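Putative peptidase (PDB 3CE2) is a putative zinc metallopeptidase of the M3B (oligopeptidase F) family that probably degrades small bioactive peptides. Local coordinates at residues L188-S201 / D221-R235. Residues are numbered along the deposited sequence; the frame is centred on the assembly and turned at random.
Sequences LSDSEIPFGQATDS and DRELRKTSYLAQCER
A small antiparallel beta hairpin, strands 197-199 and 205-207, packs its first strand along helix 222-237, with a cation-pi stack at one end of the interface and the helix N-cap at the other. The axes of strand 197-199 and of helical residues 222-235 run nearly antiparallel and approach to 6.2 Å. At the C-terminal end of segment 221-235 the guanidinium of Arg235 lies flat on the Phe195 ring, planes 15° apart, with Arg235 CZ 3.6 Å from the centroid of the Phe195 ring. The Arg235 chain bends at its third torsion (chi3 92°), which turns the planar group over the ring while CD also rests on the same face as a CH-pi contact. Arg235 NH1 makes a weak bond to the carbonyl of Ile193, the first residue past helix 180-192. Gln232 meets the edge of the Phe195 ring, its OE1 in the ring plane. Midway, Ala198 CB packs 3.8 Å from Leu224 CD1 and also meets Ser228 CB, while Ala198 pairs through its backbone with His206 of the second strand. Thr199 N donates to Thr227 OG1 over 2.7 Å, nearly straight at 165°. His206, a zinc-binding residue of this protein, touches Leu224 and Asp200, whose OD1 is bonded to Gly203 N in the hairpin turn. Asp221 caps the helix: its OD1 accepts from Glu223 N at 2.8 Å and, more weakly, from Leu224 N. The same carboxylate holds Ser201 twice, Ser201 OG meeting OD1 from above the carboxylate plane and Ser201 N reaching the syn lone pair of Asp221 OD2 at 2.8 Å.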
loop_
_atom_site.group_PDB
_atom_site.type_symbol
_atom_site.label_atom_id
_atom_site.label_comp_id
_atom_site.label_asym_id
_atom_site.label_seq_id
_atom_site.Cartn_x
_atom_site.Cartn_y
_atom_site.Cartn_z
ATOM N N LEU A 188 19.297 -15.536 -2.309
ATOM C CA LEU A 188 20.569 -14.915 -1.880
ATOM C C LEU A 188 20.368 -13.941 -0.736
ATOM O O LEU A 188 21.056 -13.998 0.293
ATOM C CB LEU A 188 21.235 -14.161 -3.011
ATOM C CG LEU A 188 21.852 -15.041 -4.072
ATOM C CD1 LEU A 188 22.091 -14.181 -5.289
ATOM C CD2 LEU A 188 23.126 -15.647 -3.597
ATOM N N SER A 189 19.415 -13.046 -0.933
ATOM C CA SER A 189 19.220 -11.956 -0.018
ATOM C C SER A 189 18.683 -12.439 1.313
ATOM O O SER A 189 19.183 -12.059 2.356
ATOM C CB SER A 189 18.256 -10.953 -0.604
ATOM O OG SER A 189 18.263 -9.832 0.233
ATOM N N ASP A 190 17.672 -13.295 1.275
ATOM C CA ASP A 190 16.994 -13.714 2.484
ATOM C C ASP A 190 17.585 -14.944 3.151
ATOM O O ASP A 190 17.424 -15.104 4.357
ATOM C CB ASP A 190 15.512 -13.927 2.199
ATOM C CG ASP A 190 14.849 -12.664 1.673
ATOM O OD1 ASP A 190 15.387 -11.554 1.924
ATOM O OD2 ASP A 190 13.815 -12.772 0.982
ATOM N N SER A 191 18.283 -15.798 2.400
ATOM C CA SER A 191 18.682 -17.105 2.947
ATOM C C SER A 191 20.153 -17.431 2.929
ATOM O O SER A 191 20.686 -17.853 3.942
ATOM C CB SER A 191 17.935 -18.267 2.271
ATOM O OG SER A 191 16.532 -18.136 2.426
ATOM N N GLU A 192 20.808 -17.277 1.784
ATOM C CA GLU A 192 22.098 -17.939 1.597
ATOM C C GLU A 192 23.312 -17.081 1.852
ATOM O O GLU A 192 24.312 -17.548 2.387
ATOM C CB GLU A 192 22.150 -18.631 0.238
ATOM C CG GLU A 192 20.966 -19.553 0.112
ATOM C CD GLU A 192 21.116 -20.613 -0.943
ATOM O OE1 GLU A 192 21.314 -20.237 -2.117
ATOM O OE2 GLU A 192 20.992 -21.816 -0.593
ATOM N N ILE A 193 23.251 -15.814 1.489
ATOM C CA ILE A 193 24.390 -14.981 1.811
ATOM C C ILE A 193 24.452 -14.927 3.329
ATOM O O ILE A 193 23.442 -14.743 3.972
ATOM C CB ILE A 193 24.277 -13.601 1.179
ATOM C CG1 ILE A 193 24.174 -13.760 -0.351
ATOM C CG2 ILE A 193 25.468 -12.738 1.576
ATOM C CD1 ILE A 193 24.196 -12.443 -1.123
ATOM N N PRO A 194 25.629 -15.137 3.910
ATOM C CA PRO A 194 25.674 -15.124 5.372
ATOM C C PRO A 194 25.624 -13.714 5.967
ATOM O O PRO A 194 26.211 -12.768 5.423
ATOM C CB PRO A 194 27.024 -15.775 5.699
ATOM C CG PRO A 194 27.673 -16.138 4.349
ATOM C CD PRO A 194 26.949 -15.366 3.299
ATOM N N PHE A 195 24.915 -13.587 7.081
ATOM C CA PHE A 195 24.896 -12.350 7.820
ATOM C C PHE A 195 26.134 -12.235 8.685
ATOM O O PHE A 195 26.808 -13.233 8.948
ATOM C CB PHE A 195 23.655 -12.283 8.679
ATOM C CG PHE A 195 22.409 -12.027 7.902
ATOM C CD1 PHE A 195 22.032 -10.736 7.592
ATOM C CD2 PHE A 195 21.612 -13.080 7.475
ATOM C CE1 PHE A 195 20.877 -10.488 6.864
ATOM C CE2 PHE A 195 20.449 -12.845 6.753
ATOM C CZ PHE A 195 20.076 -11.542 6.451
ATOM N N GLY A 196 26.445 -11.015 9.111
ATOM C CA GLY A 196 27.604 -10.778 9.960
ATOM C C GLY A 196 27.170 -10.414 11.368
ATOM O O GLY A 196 26.098 -10.831 11.818
ATOM N N GLN A 197 27.996 -9.622 12.051
ATOM C CA GLN A 197 27.743 -9.248 13.445
ATOM C C GLN A 197 27.826 -7.766 13.732
ATOM O O GLN A 197 28.788 -7.094 13.363
ATOM C CB GLN A 197 28.749 -9.930 14.357
ATOM C CG GLN A 197 28.200 -11.124 15.097
ATOM C CD GLN A 197 29.286 -12.142 15.380
ATOM O OE1 GLN A 197 29.235 -12.867 16.377
ATOM N NE2 GLN A 197 30.291 -12.193 14.500
ATOM N N ALA A 198 26.824 -7.269 14.432
ATOM C CA ALA A 198 26.905 -5.942 15.000
ATOM C C ALA A 198 27.638 -5.981 16.350
ATOM O O ALA A 198 27.850 -7.058 16.913
ATOM C CB ALA A 198 25.525 -5.368 15.164
ATOM N N THR A 199 28.014 -4.801 16.858
ATOM C CA THR A 199 28.632 -4.646 18.175
ATOM C C THR A 199 28.083 -3.421 18.910
ATOM O O THR A 199 27.905 -2.362 18.310
ATOM C CB THR A 199 30.135 -4.459 18.032
ATOM O OG1 THR A 199 30.611 -5.326 16.998
ATOM C CG2 THR A 199 30.831 -4.786 19.332
ATOM N N ASP A 200 27.838 -3.547 20.211
ATOM C CA ASP A 200 27.437 -2.385 20.991
ATOM C C ASP A 200 28.632 -1.667 21.613
ATOM O O ASP A 200 29.792 -2.021 21.342
ATOM C CB ASP A 200 26.328 -2.707 22.009
ATOM C CG ASP A 200 26.764 -3.689 23.100
ATOM O OD1 ASP A 200 27.989 -3.962 23.258
ATOM O OD2 ASP A 200 25.844 -4.184 23.802
ATOM N N SER A 201 28.358 -0.633 22.404
ATOM C CA SER A 201 29.434 0.150 23.007
ATOM C C SER A 201 30.249 -0.691 23.955
ATOM O O SER A 201 31.472 -0.582 23.981
ATOM C CB SER A 201 28.892 1.354 23.755
ATOM O OG SER A 201 28.502 2.343 22.833
ATOM N N ASP A 221 22.153 2.959 21.080
ATOM C CA ASP A 221 23.598 2.820 21.122
ATOM C C ASP A 221 24.157 3.058 19.719
ATOM O O ASP A 221 24.004 2.238 18.813
ATOM C CB ASP A 221 23.929 1.418 21.644
ATOM C CG ASP A 221 25.425 1.152 21.768
ATOM O OD1 ASP A 221 26.220 1.643 20.928
ATOM O OD2 ASP A 221 25.794 0.412 22.707
ATOM N N ARG A 222 24.791 4.199 19.523
ATOM C CA ARG A 222 25.290 4.530 18.198
ATOM C C ARG A 222 26.202 3.461 17.597
ATOM O O ARG A 222 26.246 3.295 16.380
ATOM C CB ARG A 222 26.002 5.876 18.188
ATOM C CG ARG A 222 26.020 6.489 16.802
ATOM C CD ARG A 222 26.926 7.684 16.707
ATOM N NE ARG A 222 26.900 8.249 15.362
ATOM C CZ ARG A 222 27.716 9.207 14.942
ATOM N NH1 ARG A 222 28.623 9.704 15.770
ATOM N NH2 ARG A 222 27.632 9.658 13.702
ATOM N N GLU A 223 26.930 2.741 18.440
ATOM C CA GLU A 223 27.929 1.789 17.949
ATOM C C GLU A 223 27.251 0.572 17.311
ATOM O O GLU A 223 27.746 0.008 16.321
ATOM C CB GLU A 223 28.847 1.342 19.090
ATOM C CG GLU A 223 30.032 0.484 18.655
ATOM C CD GLU A 223 31.106 1.271 17.887
ATOM O OE1 GLU A 223 31.073 2.531 17.870
ATOM O OE2 GLU A 223 31.994 0.616 17.298
ATOM N N LEU A 224 26.127 0.177 17.910
ATOM C CA LEU A 224 25.261 -0.849 17.390
ATOM C C LEU A 224 24.687 -0.393 16.053
ATOM O O LEU A 224 24.719 -1.151 15.079
ATOM C CB LEU A 224 24.134 -1.123 18.387
ATOM C CG LEU A 224 23.359 -2.441 18.285
ATOM C CD1 LEU A 224 24.322 -3.595 18.327
ATOM C CD2 LEU A 224 22.312 -2.570 19.403
ATOM N N ARG A 225 24.181 0.843 15.994
ATOM C CA ARG A 225 23.611 1.348 14.748
ATOM C C ARG A 225 24.680 1.303 13.674
ATOM O O ARG A 225 24.444 0.864 12.553
ATOM C CB ARG A 225 23.104 2.777 14.907
ATOM C CG ARG A 225 21.954 2.939 15.881
ATOM C CD ARG A 225 21.115 4.182 15.576
ATOM N NE ARG A 225 21.919 5.410 15.576
ATOM C CZ ARG A 225 22.185 6.150 16.652
ATOM N NH1 ARG A 225 21.707 5.795 17.842
ATOM N NH2 ARG A 225 22.941 7.243 16.533
ATOM N N LYS A 226 25.880 1.719 14.042
ATOM C CA LYS A 226 26.961 1.855 13.086
ATOM C C LYS A 226 27.462 0.512 12.575
ATOM O O LYS A 226 27.597 0.332 11.342
ATOM C CB LYS A 226 28.104 2.646 13.698
ATOM C CG LYS A 226 29.283 2.841 12.806
ATOM C CD LYS A 226 30.486 3.295 13.614
ATOM C CE LYS A 226 31.758 2.852 12.885
ATOM N NZ LYS A 226 33.035 3.529 13.279
ATOM N N THR A 227 27.745 -0.435 13.481
ATOM C CA THR A 227 28.342 -1.722 13.027
ATOM C C THR A 227 27.319 -2.605 12.329
ATOM O O THR A 227 27.665 -3.441 11.499
ATOM C CB THR A 227 28.979 -2.522 14.151
ATOM O OG1 THR A 227 28.043 -2.611 15.232
ATOM C CG2 THR A 227 30.266 -1.858 14.622
ATOM N N SER A 228 26.055 -2.371 12.654
ATOM C CA SER A 228 24.934 -3.032 12.019
ATOM C C SER A 228 24.751 -2.566 10.576
ATOM O O SER A 228 24.752 -3.366 9.635
ATOM C CB SER A 228 23.687 -2.735 12.828
ATOM O OG SER A 228 22.590 -3.371 12.241
ATOM N N TYR A 229 24.611 -1.257 10.401
ATOM C CA TYR A 229 24.600 -0.659 9.066
ATOM C C TYR A 229 25.809 -1.071 8.220
ATOM O O TYR A 229 25.652 -1.514 7.084
ATOM C CB TYR A 229 24.520 0.870 9.186
ATOM C CG TYR A 229 24.693 1.605 7.886
ATOM C CD1 TYR A 229 23.614 1.780 7.018
ATOM C CD2 TYR A 229 25.944 2.112 7.507
ATOM C CE1 TYR A 229 23.765 2.454 5.799
ATOM C CE2 TYR A 229 26.105 2.788 6.293
ATOM C CZ TYR A 229 25.007 2.951 5.449
ATOM O OH TYR A 229 25.145 3.608 4.258
ATOM N N LEU A 230 27.018 -0.925 8.757
ATOM C CA LEU A 230 28.217 -1.278 8.000
ATOM C C LEU A 230 28.251 -2.762 7.665
ATOM O O LEU A 230 28.695 -3.152 6.581
ATOM C CB LEU A 230 29.488 -0.880 8.752
ATOM C CG LEU A 230 29.737 0.620 8.949
ATOM C CD1 LEU A 230 30.984 0.832 9.767
ATOM C CD2 LEU A 230 29.861 1.339 7.625
ATOM N N ALA A 231 27.789 -3.614 8.570
ATOM C CA ALA A 231 27.831 -5.043 8.233
ATOM C C ALA A 231 26.821 -5.346 7.128
ATOM O O ALA A 231 27.107 -6.126 6.209
ATOM C CB ALA A 231 27.604 -5.919 9.449
ATOM N N GLN A 232 25.644 -4.715 7.193
ATOM C CA GLN A 232 24.697 -4.887 6.109
ATOM C C GLN A 232 25.305 -4.477 4.775
ATOM O O GLN A 232 25.143 -5.182 3.794
ATOM C CB GLN A 232 23.378 -4.180 6.373
ATOM C CG GLN A 232 22.528 -4.853 7.432
ATOM C CD GLN A 232 22.395 -6.384 7.243
ATOM O OE1 GLN A 232 23.319 -7.168 7.549
ATOM N NE2 GLN A 232 21.219 -6.808 6.765
ATOM N N CYS A 233 26.040 -3.371 4.724
ATOM C CA CYS A 233 26.632 -2.988 3.445
ATOM C C CYS A 233 27.627 -4.032 2.958
ATOM O O CYS A 233 27.659 -4.366 1.777
ATOM C CB CYS A 233 27.321 -1.639 3.536
ATOM S SG CYS A 233 26.219 -0.234 3.730
ATOM N N GLU A 234 28.453 -4.545 3.863
ATOM C CA GLU A 234 29.451 -5.524 3.449
ATOM C C GLU A 234 28.800 -6.796 2.894
ATOM O O GLU A 234 29.272 -7.369 1.906
ATOM C CB GLU A 234 30.391 -5.835 4.589
ATOM C CG GLU A 234 31.502 -4.835 4.687
ATOM C CD GLU A 234 32.161 -4.807 6.063
ATOM O OE1 GLU A 234 32.580 -5.879 6.550
ATOM O OE2 GLU A 234 32.278 -3.706 6.650
ATOM N N ARG A 235 27.694 -7.211 3.501
ATOM C CA ARG A 235 26.975 -8.382 3.027
ATOM C C ARG A 235 26.647 -8.246 1.543
ATOM O O ARG A 235 26.912 -9.151 0.770
ATOM C CB ARG A 235 25.691 -8.650 3.846
ATOM C CG ARG A 235 25.137 -10.060 3.537
ATOM C CD ARG A 235 24.139 -10.629 4.530
ATOM N NE ARG A 235 22.794 -10.294 4.113
ATOM C CZ ARG A 235 21.921 -11.177 3.663
ATOM N NH1 ARG A 235 22.234 -12.452 3.598
ATOM N NH2 ARG A 235 20.730 -10.770 3.284
#